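Local coordinates for protein MS5a (Brassica napus, PDB 6L77) that is a meiosis-related protein built on cystatin-like folds, which probably enhances rather than inhibits papain, at residues L12-H23 with W138-F148. Sequence-based numbering, arbitrary orientation.
Sequences LVVKLYATVGLH and WIRLYMEISFF
Helix segments 12-23 and 138-148 pack nearly antiparallel, their axes 10.9 Å apart at closest approach and inclined at 153°, so that V13 lies near F148 and H23 near W138. At the first end the F148 ring, swung anti to its backbone N (chi1 169°), lies against L12, V13 and L16, all on one side of it. L12 brings CD2 to within 3.6 Å of F148 CD1, V13 meets the far end of the ring through CB, and L16 CD1 makes an off-centre CH-pi contact, 4.2 Å from the F148 ring centroid. An alanine in place of F148 would probably leave these three aliphatic side chains without their shared partner and open a gap between the helix ends. In the middle, L141 is a knob set into the hole formed by L16, T19, V20 and H23; its forked end suits the task, CD1 meeting T19 CG2 while CD2 lies near V20 CG2. T19 can serve here because its hydroxyl bonds back to K15 O, leaving the methyl for the neighbouring helix. Beside the knob, V20 CG2 and I145 CD1 are pressed to 3.5 Å, tighter than usual for carbons. Polar chemistry appears at the other end, where H23 NE2 and Y142 OH share a 2.7 Å hydrogen bond close to the imidazole plane. W138 CB lies over one face of that imidazole, 3.4 Å from H23 CE1, while the indole leads away to bond L180 O through NE1. R210 bonds Y142 OH and forms a cation-pi contact with W138. Apolar packing thus joins two helices on an antiparallel sheet, as in cystatin-like folds, against strands 34-45 (helix 12-29) and 186-195 and 201-212 (helix 138-150), and Y142 OH, gripped by both H23 and R210, probably limits how far both rings turn.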
loop_
_atom_site.group_PDB
_atom_site.type_symbol
_atom_site.label_atom_id
_atom_site.label_comp_id
_atom_site.label_asym_id
_atom_site.label_seq_id
_atom_site.Cartn_x
_atom_site.Cartn_y
_atom_site.Cartn_z
ATOM N N LEU A 12 -3.210 12.154 -8.618
ATOM C CA LEU A 12 -2.400 11.435 -7.640
ATOM C C LEU A 12 -2.870 9.994 -7.469
ATOM O O LEU A 12 -2.047 9.091 -7.323
ATOM C CB LEU A 12 -2.413 12.172 -6.302
ATOM C CG LEU A 12 -1.603 11.550 -5.153
ATOM C CD1 LEU A 12 -0.179 11.244 -5.590
ATOM C CD2 LEU A 12 -1.595 12.476 -3.942
ATOM N N VAL A 13 -4.186 9.748 -7.519
ATOM C CA VAL A 13 -4.671 8.386 -7.298
ATOM C C VAL A 13 -4.125 7.445 -8.366
ATOM O O VAL A 13 -3.801 6.284 -8.083
ATOM C CB VAL A 13 -6.219 8.351 -7.233
ATOM C CG1 VAL A 13 -6.863 8.727 -8.564
ATOM C CG2 VAL A 13 -6.702 6.972 -6.798
ATOM N N VAL A 14 -3.987 7.935 -9.604
ATOM C CA VAL A 14 -3.466 7.085 -10.670
ATOM C C VAL A 14 -1.997 6.777 -10.431
ATOM O O VAL A 14 -1.545 5.645 -10.629
ATOM C CB VAL A 14 -3.700 7.753 -12.038
ATOM C CG1 VAL A 14 -3.061 6.945 -13.141
ATOM C CG2 VAL A 14 -5.199 7.898 -12.302
ATOM N N LYS A 15 -1.217 7.787 -10.032
ATOM C CA LYS A 15 0.183 7.533 -9.715
ATOM C C LYS A 15 0.308 6.529 -8.575
ATOM O O LYS A 15 1.136 5.615 -8.635
ATOM C CB LYS A 15 0.883 8.842 -9.359
ATOM C CG LYS A 15 2.347 8.651 -9.021
ATOM C CD LYS A 15 3.021 9.960 -8.663
ATOM C CE LYS A 15 4.383 9.718 -8.035
ATOM N NZ LYS A 15 5.013 11.006 -7.635
ATOM N N LEU A 16 -0.535 6.661 -7.547
ATOM C CA LEU A 16 -0.463 5.729 -6.424
ATOM C C LEU A 16 -0.842 4.314 -6.857
ATOM O O LEU A 16 -0.165 3.347 -6.490
ATOM C CB LEU A 16 -1.359 6.217 -5.281
ATOM C CG LEU A 16 -0.906 7.493 -4.560
ATOM C CD1 LEU A 16 -1.983 8.000 -3.602
ATOM C CD2 LEU A 16 0.398 7.277 -3.819
ATOM N N TYR A 17 -1.894 4.167 -7.672
ATOM C CA TYR A 17 -2.262 2.825 -8.126
ATOM C C TYR A 17 -1.212 2.244 -9.066
ATOM O O TYR A 17 -0.964 1.032 -9.047
ATOM C CB TYR A 17 -3.636 2.838 -8.800
ATOM C CG TYR A 17 -4.759 2.967 -7.805
ATOM C CD1 TYR A 17 -4.549 2.660 -6.467
ATOM C CD2 TYR A 17 -6.025 3.402 -8.186
ATOM C CE1 TYR A 17 -5.568 2.779 -5.525
ATOM C CE2 TYR A 17 -7.061 3.522 -7.243
ATOM C CZ TYR A 17 -6.816 3.209 -5.919
ATOM O OH TYR A 17 -7.811 3.315 -4.973
ATOM N N ALA A 18 -0.594 3.078 -9.902
ATOM C CA ALA A 18 0.536 2.588 -10.696
ATOM C C ALA A 18 1.656 2.066 -9.797
ATOM O O ALA A 18 2.281 1.038 -10.086
ATOM C CB ALA A 18 1.066 3.699 -11.595
ATOM N N THR A 19 1.938 2.776 -8.713
ATOM C CA THR A 19 3.005 2.345 -7.821
ATOM C C THR A 19 2.613 1.080 -7.063
ATOM O O THR A 19 3.465 0.223 -6.798
ATOM C CB THR A 19 3.340 3.492 -6.869
ATOM O OG1 THR A 19 3.614 4.659 -7.643
ATOM C CG2 THR A 19 4.543 3.159 -5.987
ATOM N N VAL A 20 1.332 0.937 -6.727
ATOM C CA VAL A 20 0.854 -0.318 -6.147
ATOM C C VAL A 20 1.082 -1.472 -7.116
ATOM O O VAL A 20 1.507 -2.564 -6.716
ATOM C CB VAL A 20 -0.631 -0.198 -5.765
ATOM C CG1 VAL A 20 -1.214 -1.583 -5.422
ATOM C CG2 VAL A 20 -0.789 0.750 -4.595
ATOM N N GLY A 21 0.773 -1.260 -8.400
ATOM C CA GLY A 21 1.009 -2.310 -9.375
ATOM C C GLY A 21 2.474 -2.694 -9.461
ATOM O O GLY A 21 2.807 -3.875 -9.549
ATOM N N LEU A 22 3.368 -1.698 -9.471
ATOM C CA LEU A 22 4.793 -2.014 -9.490
ATOM C C LEU A 22 5.214 -2.741 -8.220
ATOM O O LEU A 22 6.073 -3.630 -8.267
ATOM C CB LEU A 22 5.606 -0.735 -9.673
ATOM C CG LEU A 22 5.469 -0.119 -11.071
ATOM C CD1 LEU A 22 6.197 1.179 -11.089
ATOM C CD2 LEU A 22 6.063 -1.056 -12.116
ATOM N N HIS A 23 4.610 -2.373 -7.081
ATOM C CA HIS A 23 4.852 -3.060 -5.810
ATOM C C HIS A 23 4.487 -4.542 -5.900
ATOM O O HIS A 23 5.256 -5.415 -5.478
ATOM C CB HIS A 23 4.040 -2.333 -4.719
ATOM C CG HIS A 23 3.778 -3.121 -3.473
ATOM N ND1 HIS A 23 4.765 -3.778 -2.765
ATOM C CD2 HIS A 23 2.631 -3.300 -2.770
ATOM C CE1 HIS A 23 4.230 -4.350 -1.696
ATOM N NE2 HIS A 23 2.937 -4.072 -1.674
ATOM N N TRP A 138 7.403 -0.239 0.521
ATOM C CA TRP A 138 5.958 -0.443 0.480
ATOM C C TRP A 138 5.286 0.013 1.769
ATOM O O TRP A 138 4.096 0.329 1.759
ATOM C CB TRP A 138 5.621 -1.910 0.187
ATOM C CG TRP A 138 6.038 -2.919 1.234
ATOM C CD1 TRP A 138 7.153 -3.717 1.214
ATOM C CD2 TRP A 138 5.324 -3.262 2.433
ATOM N NE1 TRP A 138 7.171 -4.532 2.325
ATOM C CE2 TRP A 138 6.062 -4.268 3.089
ATOM C CE3 TRP A 138 4.123 -2.821 3.007
ATOM C CZ2 TRP A 138 5.645 -4.834 4.304
ATOM C CZ3 TRP A 138 3.718 -3.372 4.207
ATOM C CH2 TRP A 138 4.474 -4.377 4.843
ATOM N N ILE A 139 6.018 0.057 2.881
ATOM C CA ILE A 139 5.449 0.592 4.111
ATOM C C ILE A 139 5.119 2.068 3.927
ATOM O O ILE A 139 4.002 2.511 4.216
ATOM C CB ILE A 139 6.415 0.348 5.282
ATOM C CG1 ILE A 139 6.520 -1.161 5.541
ATOM C CG2 ILE A 139 5.980 1.100 6.542
ATOM C CD1 ILE A 139 7.608 -1.522 6.560
ATOM N N ARG A 140 6.072 2.842 3.393
ATOM C CA ARG A 140 5.797 4.244 3.095
ATOM C C ARG A 140 4.661 4.386 2.090
ATOM O O ARG A 140 3.814 5.278 2.224
ATOM C CB ARG A 140 7.050 4.947 2.564
ATOM C CG ARG A 140 6.745 6.353 1.999
ATOM C CD ARG A 140 8.003 7.157 1.734
ATOM N NE ARG A 140 8.996 6.407 0.975
ATOM C CZ ARG A 140 9.019 6.320 -0.350
ATOM N NH1 ARG A 140 8.091 6.936 -1.072
ATOM N NH2 ARG A 140 9.967 5.612 -0.956
ATOM N N LEU A 141 4.630 3.519 1.071
ATOM C CA LEU A 141 3.529 3.537 0.112
ATOM C C LEU A 141 2.173 3.402 0.804
ATOM O O LEU A 141 1.234 4.155 0.504
ATOM C CB LEU A 141 3.717 2.413 -0.911
ATOM C CG LEU A 141 2.576 2.259 -1.931
ATOM C CD1 LEU A 141 2.391 3.541 -2.732
ATOM C CD2 LEU A 141 2.872 1.107 -2.860
ATOM N N TYR A 142 2.037 2.431 1.718
ATOM C CA TYR A 142 0.729 2.232 2.342
ATOM C C TYR A 142 0.367 3.428 3.211
ATOM O O TYR A 142 -0.800 3.844 3.249
ATOM C CB TYR A 142 0.688 0.942 3.166
ATOM C CG TYR A 142 0.804 -0.376 2.397
ATOM C CD1 TYR A 142 1.162 -0.411 1.046
ATOM C CD2 TYR A 142 0.557 -1.588 3.042
ATOM C CE1 TYR A 142 1.269 -1.636 0.360
ATOM C CE2 TYR A 142 0.668 -2.803 2.373
ATOM C CZ TYR A 142 1.029 -2.821 1.038
ATOM O OH TYR A 142 1.143 -4.025 0.389
HETATM N N MSE A 143 1.353 4.017 3.887
HETATM C CA MSE A 143 1.122 5.272 4.619
HETATM C C MSE A 143 0.643 6.398 3.691
HETATM O O MSE A 143 -0.305 7.126 3.999
HETATM C CB MSE A 143 2.397 5.725 5.339
HETATM C CG MSE A 143 2.287 7.129 5.952
HETATM SE SE MSE A 143 4.007 7.781 6.657
HETATM C CE MSE A 143 5.038 7.802 4.989
ATOM N N GLU A 144 1.313 6.539 2.545
ATOM C CA GLU A 144 0.956 7.612 1.620
ATOM C C GLU A 144 -0.463 7.445 1.091
ATOM O O GLU A 144 -1.212 8.426 0.982
ATOM C CB GLU A 144 1.968 7.667 0.477
ATOM C CG GLU A 144 3.307 8.206 0.950
ATOM C CD GLU A 144 4.365 8.230 -0.135
ATOM O OE1 GLU A 144 4.119 7.682 -1.234
ATOM O OE2 GLU A 144 5.447 8.799 0.123
ATOM N N ILE A 145 -0.858 6.216 0.760
ATOM C CA ILE A 145 -2.222 5.993 0.290
ATOM C C ILE A 145 -3.224 6.269 1.406
ATOM O O ILE A 145 -4.296 6.836 1.166
ATOM C CB ILE A 145 -2.367 4.565 -0.267
ATOM C CG1 ILE A 145 -1.421 4.379 -1.457
ATOM C CG2 ILE A 145 -3.805 4.309 -0.701
ATOM C CD1 ILE A 145 -1.333 2.963 -1.958
ATOM N N SER A 146 -2.885 5.890 2.640
ATOM C CA SER A 146 -3.756 6.178 3.777
ATOM C C SER A 146 -3.921 7.678 3.974
ATOM O O SER A 146 -5.036 8.172 4.186
ATOM C CB SER A 146 -3.187 5.538 5.048
ATOM O OG SER A 146 -3.061 4.135 4.901
ATOM N N PHE A 147 -2.812 8.421 3.930
ATOM C CA PHE A 147 -2.883 9.870 4.110
ATOM C C PHE A 147 -3.722 10.518 3.012
ATOM O O PHE A 147 -4.534 11.415 3.283
ATOM C CB PHE A 147 -1.467 10.456 4.131
ATOM C CG PHE A 147 -1.431 11.947 4.352
ATOM C CD1 PHE A 147 -1.812 12.491 5.571
ATOM C CD2 PHE A 147 -1.025 12.799 3.339
ATOM C CE1 PHE A 147 -1.790 13.860 5.771
ATOM C CE2 PHE A 147 -1.000 14.181 3.538
ATOM C CZ PHE A 147 -1.383 14.703 4.749
ATOM N N PHE A 148 -3.537 10.064 1.769
ATOM C CA PHE A 148 -4.285 10.580 0.625
ATOM C C PHE A 148 -5.784 10.405 0.814
ATOM O O PHE A 148 -6.569 11.333 0.555
ATOM C CB PHE A 148 -3.806 9.864 -0.642
ATOM C CG PHE A 148 -4.663 10.114 -1.843
ATOM C CD1 PHE A 148 -4.659 11.355 -2.469
ATOM C CD2 PHE A 148 -5.455 9.102 -2.364
ATOM C CE1 PHE A 148 -5.433 11.588 -3.588
ATOM C CE2 PHE A 148 -6.245 9.329 -3.480
ATOM C CZ PHE A 148 -6.236 10.575 -4.094
#